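Local structure of heme oxygenase (Chlamydomonas reinhardtii, 4RAJ) at residues D196-G199 with A200-Q204. The protein probably catalyses the oxygen-dependent opening of heme to biliverdin, with release of iron and carbon monoxide, as heme oxygenases do. Sequence-based numbering, arbitrary orientation.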
loop_
_atom_site.group_PDB
_atom_site.type_symbol
_atom_site.label_atom_id
_atom_site.label_comp_id
_atom_site.label_asym_id
_atom_site.label_seq_id
_atom_site.Cartn_x
_atom_site.Cartn_y
_atom_site.Cartn_z
ATOM N N ASP A 196 -1.349 15.375 -9.656
ATOM C CA ASP A 196 -0.872 15.942 -10.912
ATOM C C ASP A 196 -0.785 17.466 -10.869
ATOM O O ASP A 196 0.173 18.050 -11.383
ATOM C CB ASP A 196 -1.769 15.500 -12.066
ATOM C CG ASP A 196 -1.333 14.177 -12.658
ATOM O OD1 ASP A 196 -0.175 13.764 -12.416
ATOM O OD2 ASP A 196 -2.134 13.557 -13.385
ATOM N N GLU A 197 -1.773 18.110 -10.251
ATOM C CA GLU A 197 -1.773 19.571 -10.160
ATOM C C GLU A 197 -0.682 20.089 -9.240
ATOM O O GLU A 197 0.018 21.048 -9.561
ATOM C CB GLU A 197 -3.131 20.077 -9.678
ATOM C CG GLU A 197 -4.071 20.391 -10.809
ATOM C CD GLU A 197 -5.512 20.436 -10.366
ATOM O OE1 GLU A 197 -5.755 20.670 -9.161
ATOM O OE2 GLU A 197 -6.393 20.228 -11.228
ATOM N N TRP A 198 -0.553 19.456 -8.083
ATOM C CA TRP A 198 0.475 19.834 -7.131
ATOM C C TRP A 198 1.872 19.507 -7.696
ATOM O O TRP A 198 2.808 20.318 -7.607
ATOM C CB TRP A 198 0.229 19.125 -5.796
ATOM C CG TRP A 198 1.392 19.190 -4.869
ATOM C CD1 TRP A 198 1.683 20.187 -3.982
ATOM C CD2 TRP A 198 2.431 18.214 -4.733
ATOM N NE1 TRP A 198 2.840 19.895 -3.304
ATOM C CE2 TRP A 198 3.320 18.686 -3.744
ATOM C CE3 TRP A 198 2.692 16.982 -5.348
ATOM C CZ2 TRP A 198 4.463 17.974 -3.362
ATOM C CZ3 TRP A 198 3.828 16.274 -4.966
ATOM C CH2 TRP A 198 4.692 16.772 -3.977
ATOM N N GLY A 199 1.995 18.328 -8.301
ATOM C CA GLY A 199 3.273 17.862 -8.816
ATOM C C GLY A 199 3.833 18.785 -9.890
ATOM O O GLY A 199 5.027 19.055 -9.925
ATOM N N ALA A 200 2.959 19.281 -10.758
ATOM C CA ALA A 200 3.377 20.176 -11.832
ATOM C C ALA A 200 3.911 21.515 -11.309
ATOM O O ALA A 200 4.651 22.201 -12.012
ATOM C CB ALA A 200 2.225 20.409 -12.789
ATOM N N ALA A 201 3.542 21.881 -10.085
ATOM C CA ALA A 201 4.007 23.129 -9.482
ATOM C C ALA A 201 5.342 22.974 -8.746
ATOM O O ALA A 201 5.871 23.944 -8.195
ATOM C CB ALA A 201 2.961 23.667 -8.534
ATOM N N GLN A 202 5.891 21.762 -8.731
ATOM C CA GLN A 202 7.141 21.519 -8.013
ATOM C C GLN A 202 8.371 21.660 -8.906
ATOM O O GLN A 202 8.296 21.447 -10.117
ATOM C CB GLN A 202 7.124 20.127 -7.379
ATOM C CG GLN A 202 5.919 19.884 -6.464
ATOM C CD GLN A 202 5.700 21.018 -5.465
ATOM O OE1 GLN A 202 6.590 21.360 -4.681
ATOM N NE2 GLN A 202 4.518 21.616 -5.507
ATOM N N PRO A 203 9.518 22.013 -8.300
ATOM C CA PRO A 203 10.802 22.048 -9.009
ATOM C C PRO A 203 11.103 20.701 -9.666
ATOM O O PRO A 203 10.702 19.656 -9.128
ATOM C CB PRO A 203 11.815 22.343 -7.899
ATOM C CG PRO A 203 11.034 23.011 -6.841
ATOM C CD PRO A 203 9.663 22.403 -6.886
ATOM N N GLN A 204 11.803 20.727 -10.799
ATOM C CA GLN A 204 12.134 19.498 -11.518
ATOM C C GLN A 204 12.827 18.454 -10.620
ATOM O O GLN A 204 12.600 17.241 -10.768
ATOM C CB GLN A 204 13.010 19.820 -12.730
ATOM C CG GLN A 204 13.135 18.664 -13.703
ATOM C CD GLN A 204 11.773 18.125 -14.107
ATOM O OE1 GLN A 204 10.875 18.887 -14.480
ATOM N NE2 GLN A 204 11.606 16.810 -14.015
#
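The carbonyl oxygen of W198 is gripped by two donors that reach it from opposite faces of its plane. One is the side-chain amide of Q202, whose NE2 lies 3.0 Å from W198 O in a nearly straight bond (164°); the other is the backbone N of A201, also 3.0 Å from W198 O but more bent. The i to i+4 helical pattern, still kept by A200 N to D196 O (3.1 Å), gives way to i to i+3 bonds at the C-terminal end of helix 184-200, A201 N to W198 O and Q202 N to G199 O, the latter at 3.1 Å. Q202 is bent at chi2 (-49°), which folds its amide back over the indole of W198. Amide and ring are stacked, their planes 15° apart, with NE2 3.3 Å above the ring plane toward its rim. Farther along, Q202 CG makes a CH-pi contact 4.0 Å from the centroid of the six-membered ring of W198. NE1 of W198 donates a hydrogen bond to OD1 of D81, and F85 meets the ring edge-to-face. Replacing W198 by an alanine would probably leave the Q202 amide without its stacking surface and D81 without its indole donor. W198 thus serves Q202 twice, by backbone oxygen and indole face, where the chain leaves helix 184-200 for helix 204-227.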